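Local coordinates for protein ribonuclease S-F11 (PDB 1IOO) that cleaves RNA as a secreted T2-family ribonuclease of the style, associated with self-incompatibility, by which the plant rejects its own pollen, at residues P149-L163 against P181-R195. Sequence-based numbering, arbitrary orientation.
Sequences PDIKCAEVTKGTPEL and PQSDTCDKTAKVLFR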
# COMPACT_ATOMS: atom_id res chain seq x y z
N PRO A 149 -11.60 -3.91 -4.15
CA PRO A 149 -10.29 -3.63 -3.56
C PRO A 149 -9.71 -4.99 -3.18
O PRO A 149 -10.40 -6.00 -3.30
CB PRO A 149 -10.64 -2.83 -2.32
CG PRO A 149 -11.91 -3.54 -1.84
CD PRO A 149 -12.67 -3.73 -3.15
N ASP A 150 -8.44 -5.03 -2.78
CA ASP A 150 -7.87 -6.28 -2.32
C ASP A 150 -7.51 -6.19 -0.86
O ASP A 150 -6.61 -5.45 -0.47
CB ASP A 150 -6.64 -6.70 -3.14
CG ASP A 150 -6.18 -8.12 -2.82
OD1 ASP A 150 -7.04 -8.98 -2.55
OD2 ASP A 150 -4.96 -8.40 -2.86
N ILE A 151 -8.27 -6.91 -0.03
CA ILE A 151 -8.01 -6.94 1.40
C ILE A 151 -6.98 -8.02 1.71
O ILE A 151 -7.25 -9.21 1.50
CB ILE A 151 -9.31 -7.22 2.18
CG1 ILE A 151 -10.41 -6.25 1.73
CG2 ILE A 151 -9.05 -7.10 3.68
CD1 ILE A 151 -10.01 -4.78 1.78
N LYS A 152 -5.81 -7.62 2.18
CA LYS A 152 -4.73 -8.56 2.44
C LYS A 152 -4.55 -8.83 3.92
O LYS A 152 -4.47 -7.90 4.73
CB LYS A 152 -3.43 -8.02 1.83
CG LYS A 152 -3.57 -7.68 0.35
CD LYS A 152 -2.29 -7.09 -0.21
CE LYS A 152 -2.46 -6.70 -1.67
NZ LYS A 152 -1.18 -6.20 -2.23
N CYS A 153 -4.48 -10.10 4.29
CA CYS A 153 -4.32 -10.46 5.68
C CYS A 153 -2.99 -11.13 5.94
O CYS A 153 -2.34 -11.65 5.04
CB CYS A 153 -5.41 -11.42 6.14
SG CYS A 153 -7.07 -10.70 6.24
N ALA A 154 -2.59 -11.08 7.20
CA ALA A 154 -1.41 -11.74 7.68
C ALA A 154 -1.75 -12.49 8.94
O ALA A 154 -2.67 -12.11 9.66
CB ALA A 154 -0.30 -10.73 7.95
N GLU A 155 -1.05 -13.59 9.20
CA GLU A 155 -1.29 -14.35 10.40
C GLU A 155 -0.02 -14.45 11.23
O GLU A 155 0.77 -15.37 11.05
CB GLU A 155 -1.82 -15.75 10.08
CG GLU A 155 -3.23 -15.76 9.50
CD GLU A 155 -3.86 -17.14 9.46
OE1 GLU A 155 -4.94 -17.28 8.84
OE2 GLU A 155 -3.31 -18.09 10.06
N VAL A 156 0.19 -13.48 12.11
CA VAL A 156 1.34 -13.50 13.00
C VAL A 156 1.22 -14.68 13.94
O VAL A 156 2.21 -15.30 14.34
CB VAL A 156 1.44 -12.19 13.80
CG1 VAL A 156 2.61 -12.25 14.78
CG2 VAL A 156 1.61 -11.03 12.84
N THR A 157 -0.02 -14.97 14.31
CA THR A 157 -0.36 -16.14 15.10
C THR A 157 -1.26 -17.02 14.26
O THR A 157 -2.25 -16.55 13.71
CB THR A 157 -1.11 -15.77 16.40
OG1 THR A 157 -0.32 -14.86 17.17
CG2 THR A 157 -1.40 -17.01 17.22
N LYS A 158 -0.89 -18.29 14.10
CA LYS A 158 -1.69 -19.18 13.28
C LYS A 158 -3.13 -19.22 13.76
O LYS A 158 -3.40 -19.50 14.93
CB LYS A 158 -1.08 -20.59 13.28
CG LYS A 158 -1.82 -21.58 12.39
CD LYS A 158 -1.18 -22.96 12.45
CE LYS A 158 -1.97 -23.96 11.62
NZ LYS A 158 -2.00 -23.59 10.18
N GLY A 159 -4.06 -18.91 12.86
CA GLY A 159 -5.46 -18.93 13.24
C GLY A 159 -6.02 -17.56 13.60
O GLY A 159 -7.20 -17.43 13.89
N THR A 160 -5.17 -16.54 13.57
CA THR A 160 -5.61 -15.19 13.89
C THR A 160 -5.30 -14.24 12.74
O THR A 160 -4.35 -13.46 12.80
CB THR A 160 -4.94 -14.64 15.16
OG1 THR A 160 -5.15 -15.56 16.24
CG2 THR A 160 -5.54 -13.30 15.55
N PRO A 161 -6.10 -14.30 11.67
CA PRO A 161 -5.83 -13.39 10.56
C PRO A 161 -6.08 -11.95 10.96
O PRO A 161 -7.00 -11.66 11.74
CB PRO A 161 -6.78 -13.87 9.47
CG PRO A 161 -7.94 -14.40 10.25
CD PRO A 161 -7.26 -15.16 11.37
N GLU A 162 -5.26 -11.04 10.45
CA GLU A 162 -5.42 -9.63 10.75
C GLU A 162 -5.21 -8.78 9.51
O GLU A 162 -4.52 -9.18 8.58
CB GLU A 162 -4.46 -9.20 11.85
CG GLU A 162 -2.99 -9.26 11.51
CD GLU A 162 -2.14 -8.78 12.67
OE1 GLU A 162 -1.93 -7.55 12.79
OE2 GLU A 162 -1.71 -9.63 13.48
N LEU A 163 -5.85 -7.62 9.50
CA LEU A 163 -5.72 -6.70 8.38
C LEU A 163 -4.29 -6.20 8.29
O LEU A 163 -3.81 -5.53 9.20
CB LEU A 163 -6.69 -5.53 8.55
CG LEU A 163 -6.81 -4.57 7.37
CD1 LEU A 163 -7.33 -5.32 6.14
CD2 LEU A 163 -7.77 -3.44 7.74
N PRO A 181 -7.14 -7.88 -8.47
CA PRO A 181 -7.30 -9.33 -8.38
C PRO A 181 -7.40 -9.67 -6.89
O PRO A 181 -6.80 -8.99 -6.06
CB PRO A 181 -6.01 -9.86 -9.01
CG PRO A 181 -5.69 -8.81 -10.04
CD PRO A 181 -5.96 -7.52 -9.28
N GLN A 182 -8.18 -10.69 -6.56
CA GLN A 182 -8.35 -11.08 -5.16
C GLN A 182 -7.26 -12.06 -4.72
O GLN A 182 -7.13 -13.15 -5.27
CB GLN A 182 -9.73 -11.69 -4.96
CG GLN A 182 -10.85 -10.76 -5.40
CD GLN A 182 -10.91 -9.51 -4.55
OE1 GLN A 182 -11.38 -9.54 -3.41
NE2 GLN A 182 -10.43 -8.39 -5.09
N SER A 183 -6.48 -11.65 -3.72
CA SER A 183 -5.36 -12.46 -3.23
C SER A 183 -5.84 -13.63 -2.38
O SER A 183 -5.11 -14.60 -2.18
CB SER A 183 -4.41 -11.59 -2.40
OG SER A 183 -5.04 -11.11 -1.22
N ASP A 184 -7.06 -13.54 -1.87
CA ASP A 184 -7.64 -14.60 -1.04
C ASP A 184 -6.66 -15.06 0.05
O ASP A 184 -6.47 -16.25 0.26
CB ASP A 184 -8.03 -15.78 -1.94
CG ASP A 184 -8.92 -16.79 -1.23
OD1 ASP A 184 -9.90 -16.37 -0.59
OD2 ASP A 184 -8.63 -18.01 -1.33
N THR A 185 -6.05 -14.09 0.73
CA THR A 185 -5.08 -14.37 1.79
C THR A 185 -5.74 -14.36 3.17
O THR A 185 -5.12 -14.73 4.17
CB THR A 185 -3.96 -13.31 1.82
OG1 THR A 185 -4.54 -12.02 2.08
CG2 THR A 185 -3.22 -13.28 0.50
N CYS A 186 -7.00 -13.94 3.22
CA CYS A 186 -7.72 -13.88 4.48
C CYS A 186 -8.59 -15.10 4.69
O CYS A 186 -9.39 -15.47 3.82
CB CYS A 186 -8.64 -12.66 4.53
SG CYS A 186 -7.82 -11.04 4.39
N ASP A 187 -8.43 -15.74 5.85
CA ASP A 187 -9.26 -16.88 6.20
C ASP A 187 -10.67 -16.38 6.53
O ASP A 187 -10.91 -15.87 7.62
CB ASP A 187 -8.67 -17.59 7.42
CG ASP A 187 -9.31 -18.93 7.68
OD1 ASP A 187 -10.50 -19.11 7.32
OD2 ASP A 187 -8.63 -19.81 8.25
N LYS A 188 -11.58 -16.53 5.58
CA LYS A 188 -12.94 -16.02 5.74
C LYS A 188 -13.80 -16.90 6.65
O LYS A 188 -14.97 -16.58 6.89
CB LYS A 188 -13.60 -15.86 4.37
CG LYS A 188 -12.80 -14.93 3.46
CD LYS A 188 -13.47 -14.74 2.12
CE LYS A 188 -12.56 -13.95 1.19
NZ LYS A 188 -13.15 -13.85 -0.17
N THR A 189 -13.24 -17.99 7.16
CA THR A 189 -13.98 -18.85 8.08
C THR A 189 -13.94 -18.28 9.48
O THR A 189 -14.53 -18.84 10.41
CB THR A 189 -13.40 -20.29 8.12
OG1 THR A 189 -12.13 -20.28 8.77
CG2 THR A 189 -13.24 -20.84 6.71
N ALA A 190 -13.25 -17.16 9.63
CA ALA A 190 -13.12 -16.49 10.91
C ALA A 190 -13.01 -14.99 10.72
O ALA A 190 -12.69 -14.52 9.62
CB ALA A 190 -11.89 -17.01 11.64
N LYS A 191 -13.27 -14.23 11.78
CA LYS A 191 -13.19 -12.79 11.70
C LYS A 191 -11.75 -12.33 11.51
O LYS A 191 -10.80 -13.08 11.76
CB LYS A 191 -13.80 -12.14 12.94
CG LYS A 191 -15.32 -12.33 13.04
CD LYS A 191 -15.93 -11.40 14.07
CE LYS A 191 -17.45 -11.51 14.07
NZ LYS A 191 -18.07 -10.47 14.96
N VAL A 192 -11.59 -11.09 11.06
CA VAL A 192 -10.28 -10.51 10.82
C VAL A 192 -9.97 -9.42 11.84
O VAL A 192 -10.76 -8.50 12.05
CB VAL A 192 -10.22 -9.89 9.40
CG1 VAL A 192 -8.85 -9.27 9.15
CG2 VAL A 192 -10.52 -10.96 8.37
N LEU A 193 -8.81 -9.52 12.48
CA LEU A 193 -8.40 -8.55 13.48
C LEU A 193 -7.92 -7.24 12.85
O LEU A 193 -7.18 -7.25 11.87
CB LEU A 193 -7.26 -9.13 14.33
CG LEU A 193 -6.61 -8.19 15.34
CD1 LEU A 193 -7.63 -7.78 16.40
CD2 LEU A 193 -5.41 -8.87 15.98
N PHE A 194 -8.41 -6.13 13.39
CA PHE A 194 -7.95 -4.80 13.01
C PHE A 194 -7.10 -4.29 14.17
O PHE A 194 -7.62 -3.71 15.12
CB PHE A 194 -9.16 -3.88 12.75
CG PHE A 194 -8.83 -2.59 12.03
CD1 PHE A 194 -7.56 -2.33 11.53
CD2 PHE A 194 -9.82 -1.62 11.86
CE1 PHE A 194 -7.28 -1.12 10.87
CE2 PHE A 194 -9.55 -0.41 11.21
CZ PHE A 194 -8.28 -0.16 10.71
N ARG A 195 -5.81 -4.57 14.11
CA ARG A 195 -4.91 -4.29 15.23
C ARG A 195 -4.86 -2.82 15.63
O ARG A 195 -4.73 -1.93 14.80
CB ARG A 195 -3.50 -4.80 14.93
CG ARG A 195 -2.59 -4.79 16.15
CD ARG A 195 -1.28 -5.50 15.84
NE ARG A 195 -1.47 -6.92 15.59
CZ ARG A 195 -1.68 -7.83 16.53
NH1 ARG A 195 -1.72 -7.47 17.81
NH2 ARG A 195 -1.86 -9.10 16.21
O HOH W 1 -9.58 -9.21 -1.41
O HOH W 2 -4.21 -7.93 -5.88
O HOH W 3 -8.12 -12.22 1.27
O HOH W 4 -5.45 -15.47 6.93
O HOH W 5 -8.56 -13.18 13.36
O HOH W 6 -4.22 -5.64 11.90
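The R195 guanidinium has the E162 carboxylate at its own edge, near its plane, and L193 CD2 lies over one face, towards the rim. The F194 ring takes L163 CD2 over one face in a CH-pi contact, 4.2 Å from the methyl carbon to the ring centroid. In this RNase T2 fold, the C-terminal segment 181-195 is fastened along a beta hairpin, strands 150-154 and 162-170, of the central antiparallel sheet. The salt bridge is side-on. R195 NE reaches E162 OE1 at 2.9 Å, and NH2 reaches OE2 at 2.8 Å. Both oxygens lie near the guanidinium plane, but the carboxylate is turned 38° from it. S14 also bonds OE1, and Y17 makes a cation-pi contact with R195. A leucine in place of R195 would probably leave the E162 carboxylate without its charge partner, with OE2 losing its NH2 bond and S14 still on OE1. Beside this pair, E162 and L193 form a single beta bridge. L193 N donates to P161 O, and L163 N donates to L193 O at 2.7 Å. The C153-C186 disulfide ties the middle covalently, and V192 CG1 packs 3.7 Å from C153 SG. T185 places OG1 between its backbone N and carbonyl carbon (chi1 61°), where it accepts from C153 N. At the far end Q182 NE2 donates to P149 O from above the carbonyl plane. S183 N gives D150 OD1 a nearly straight bond of 3.0 Å, on the syn side but well out of the carboxylate plane.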